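Phosphodiesterase (Trypanosoma brucei brucei, PDB 5H2Q) is a largely helical member of the cyclic nucleotide phosphodiesterase family, of the HD clan, that holds a zinc and a magnesium ion. Local coordinates at residues L17-P22 with A47-Y52. Sequence-based numbering, arbitrary orientation.
Sequences LRIEFP and AAAIAY
Ile19 meets Ala49 through aliphatic carbon alone: CB of Ile19 lies 3.6 Å from CB of Ala49, and its CG2 branch adds a second touch on the same methyl. In both residues the bond from CA to CB is directed toward the other segment, and because alanine ends at its methyl, the extended chain can come close to the helix, with the two CA atoms 6.0 Å apart.

Phe21 brings the far end of its ring to the same turn. Its CZ sits 3.6 Å from CG1 of Ile50 and 3.9 Å from CB of Ala49, the phenyl crossing the isoleucine side chain at about a right angle. With chi1 at -51°, CG lies beside the backbone N and opposite the carbonyl carbon, a setting that sends the ring down to the helix. The aromatic side chain is long enough for its CZ end to reach both residues.

Nearly one turn on from Ala49, Tyr52 carries its long ring out from the helix to Leu17, whose branched end offers a methyl, CD2, to the ring's outer end, 3.5 Å from OH and also touching CE2.

The Phe21 ring has a polar neighbour too. The carbonyl group of Ala49 lies at its edge, with O 3.7 Å from CE2, a loose contact consistent with the slightly positive ring edge.

The end of helix 10-17 and the loop that follows it thus lie along one side of helix 43-58, and Arg53 hydrogen-bonds to O of Leu17. Leu72 of helix 68-80 packs against both Leu17 and Tyr52, while Ile50 also touches Leu33 and Ala36 of helix 33-38 and Val94 of helix 90-105.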
ATOM      1  N   LEU A  17      17.425  13.916   3.401  1.00 18.55           N
ATOM      2  CA  LEU A  17      17.303  14.737   4.613  1.00 20.99           C
ATOM      3  C   LEU A  17      17.053  16.196   4.284  1.00 26.12           C
ATOM      4  O   LEU A  17      16.258  16.846   4.943  1.00 26.39           O
ATOM      5  CB  LEU A  17      18.594  14.646   5.472  1.00 22.30           C
ATOM      6  CG  LEU A  17      18.634  13.650   6.628  1.00 29.47           C
ATOM      7  CD1 LEU A  17      20.066  13.333   7.013  1.00 29.83           C
ATOM      8  CD2 LEU A  17      17.889  14.176   7.866  1.00 34.76           C
ATOM      9  N   ARG A  18      17.743  16.683   3.254  1.00 24.13           N
ATOM     10  CA  ARG A  18      17.721  18.065   2.800  1.00 25.24           C
ATOM     11  C   ARG A  18      16.435  18.480   2.076  1.00 26.19           C
ATOM     12  O   ARG A  18      16.304  19.671   1.790  1.00 26.52           O
ATOM     13  CB  ARG A  18      18.974  18.326   1.933  1.00 26.36           C
ATOM     14  CG  ARG A  18      20.076  19.133   2.653  1.00 43.79           C
ATOM     15  CD  ARG A  18      20.640  18.482   3.908  1.00 62.12           C
ATOM     16  NE  ARG A  18      21.844  19.165   4.392  1.00 75.92           N
ATOM     17  CZ  ARG A  18      23.086  18.858   4.021  1.00 92.66           C
ATOM     18  NH1 ARG A  18      23.304  17.879   3.148  1.00 79.55           N
ATOM     19  NH2 ARG A  18      24.116  19.529   4.516  1.00 80.27           N
ATOM     20  N   ILE A  19      15.456  17.558   1.848  1.00 17.18           N
ATOM     21  CA  ILE A  19      14.232  17.944   1.123  1.00 15.44           C
ATOM     22  C   ILE A  19      13.065  18.312   2.060  1.00 22.05           C
ATOM     23  O   ILE A  19      12.660  17.516   2.907  1.00 22.89           O
ATOM     24  CB  ILE A  19      13.839  16.849   0.090  1.00 16.76           C
ATOM     25  CG1 ILE A  19      14.995  16.551  -0.904  1.00 16.58           C
ATOM     26  CG2 ILE A  19      12.508  17.176  -0.639  1.00 16.40           C
ATOM     27  CD1 ILE A  19      14.789  15.293  -1.716  1.00 18.34           C
ATOM     28  N   GLU A  20      12.477  19.496   1.859  1.00 18.43           N
ATOM     29  CA  GLU A  20      11.352  19.937   2.683  1.00 18.17           C
ATOM     30  C   GLU A  20      10.164  20.361   1.820  1.00 19.90           C
ATOM     31  O   GLU A  20      10.353  20.629   0.626  1.00 19.60           O
ATOM     32  CB  GLU A  20      11.789  21.031   3.679  1.00 19.93           C
ATOM     33  CG  GLU A  20      12.486  20.459   4.903  1.00 38.26           C
ATOM     34  CD  GLU A  20      12.860  21.467   5.973  1.00 60.68           C
ATOM     35  OE1 GLU A  20      11.960  21.881   6.739  1.00 60.37           O
ATOM     36  OE2 GLU A  20      14.061  21.802   6.082  1.00 51.27           O
ATOM     37  N   PHE A  21       8.952  20.438   2.418  1.00 15.24           N
ATOM     38  CA  PHE A  21       7.731  20.751   1.671  1.00 14.85           C
ATOM     39  C   PHE A  21       6.929  21.866   2.343  1.00 19.40           C
ATOM     40  O   PHE A  21       5.772  21.645   2.672  1.00 18.81           O
ATOM     41  CB  PHE A  21       6.855  19.493   1.507  1.00 15.98           C
ATOM     42  CG  PHE A  21       7.614  18.307   0.958  1.00 16.58           C
ATOM     43  CD1 PHE A  21       7.897  18.209  -0.396  1.00 19.14           C
ATOM     44  CD2 PHE A  21       8.024  17.270   1.799  1.00 17.33           C
ATOM     45  CE1 PHE A  21       8.626  17.123  -0.898  1.00 19.56           C
ATOM     46  CE2 PHE A  21       8.771  16.197   1.295  1.00 18.46           C
ATOM     47  CZ  PHE A  21       9.072  16.139  -0.046  1.00 16.74           C
ATOM     48  N   PRO A  22       7.497  23.069   2.540  1.00 18.35           N
ATOM     49  CA  PRO A  22       6.719  24.139   3.210  1.00 18.30           C
ATOM     50  C   PRO A  22       5.494  24.636   2.449  1.00 22.63           C
ATOM     51  O   PRO A  22       4.537  25.070   3.086  1.00 23.06           O
ATOM     52  CB  PRO A  22       7.750  25.247   3.424  1.00 19.24           C
ATOM     53  CG  PRO A  22       8.814  24.975   2.424  1.00 23.22           C
ATOM     54  CD  PRO A  22       8.871  23.515   2.217  1.00 18.98           C
ATOM     55  N   ALA A  47      10.317  11.120  -3.111  1.00 13.72           N
ATOM     56  CA  ALA A  47       9.424  10.050  -2.634  1.00 13.05           C
ATOM     57  C   ALA A  47       9.829   9.636  -1.214  1.00 14.63           C
ATOM     58  O   ALA A  47       8.970   9.624  -0.335  1.00 13.01           O
ATOM     59  CB  ALA A  47       9.440   8.854  -3.578  1.00 14.97           C
ATOM     60  N   ALA A  48      11.139   9.375  -0.978  1.00 12.81           N
ATOM     61  CA  ALA A  48      11.639   9.017   0.357  1.00 12.77           C
ATOM     62  C   ALA A  48      11.435  10.184   1.344  1.00 15.93           C
ATOM     63  O   ALA A  48      11.007   9.954   2.475  1.00 14.26           O
ATOM     64  CB  ALA A  48      13.111   8.611   0.287  1.00 14.39           C
ATOM     65  N   ALA A  49      11.715  11.437   0.918  1.00 13.31           N
ATOM     66  CA  ALA A  49      11.495  12.594   1.810  1.00 12.11           C
ATOM     67  C   ALA A  49       9.998  12.779   2.162  1.00 14.44           C
ATOM     68  O   ALA A  49       9.690  13.223   3.270  1.00 12.81           O
ATOM     69  CB  ALA A  49      12.049  13.867   1.182  1.00 12.80           C
ATOM     70  N   ILE A  50       9.067  12.423   1.239  1.00 11.90           N
ATOM     71  CA  ILE A  50       7.637  12.549   1.546  1.00 11.76           C
ATOM     72  C   ILE A  50       7.301  11.638   2.700  1.00 14.70           C
ATOM     73  O   ILE A  50       6.711  12.092   3.656  1.00 13.10           O
ATOM     74  CB  ILE A  50       6.725  12.288   0.311  1.00 13.06           C
ATOM     75  CG1 ILE A  50       6.798  13.471  -0.648  1.00 12.83           C
ATOM     76  CG2 ILE A  50       5.230  12.063   0.732  1.00 11.98           C
ATOM     77  CD1 ILE A  50       6.428  13.110  -2.064  1.00 13.58           C
ATOM     78  N   ALA A  51       7.719  10.353   2.628  1.00 12.22           N
ATOM     79  CA  ALA A  51       7.438   9.421   3.706  1.00 12.55           C
ATOM     80  C   ALA A  51       8.144   9.859   5.009  1.00 15.46           C
ATOM     81  O   ALA A  51       7.546   9.853   6.073  1.00 12.87           O
ATOM     82  CB  ALA A  51       7.891   8.032   3.299  1.00 13.30           C
ATOM     83  N   TYR A  52       9.392  10.324   4.892  1.00 12.58           N
ATOM     84  CA  TYR A  52      10.186  10.754   6.051  1.00 12.06           C
ATOM     85  C   TYR A  52       9.545  11.948   6.759  1.00 14.93           C
ATOM     86  O   TYR A  52       9.303  11.872   7.956  1.00 13.18           O
ATOM     87  CB  TYR A  52      11.614  11.083   5.581  1.00 12.73           C
ATOM     88  CG  TYR A  52      12.574  11.509   6.672  1.00 13.11           C
ATOM     89  CD1 TYR A  52      12.962  10.617   7.671  1.00 14.06           C
ATOM     90  CD2 TYR A  52      13.203  12.751   6.625  1.00 15.46           C
ATOM     91  CE1 TYR A  52      13.866  10.991   8.661  1.00 15.74           C
ATOM     92  CE2 TYR A  52      14.106  13.139   7.615  1.00 16.46           C
ATOM     93  CZ  TYR A  52      14.448  12.247   8.619  1.00 20.11           C
ATOM     94  OH  TYR A  52      15.330  12.626   9.598  1.00 22.65           O
TER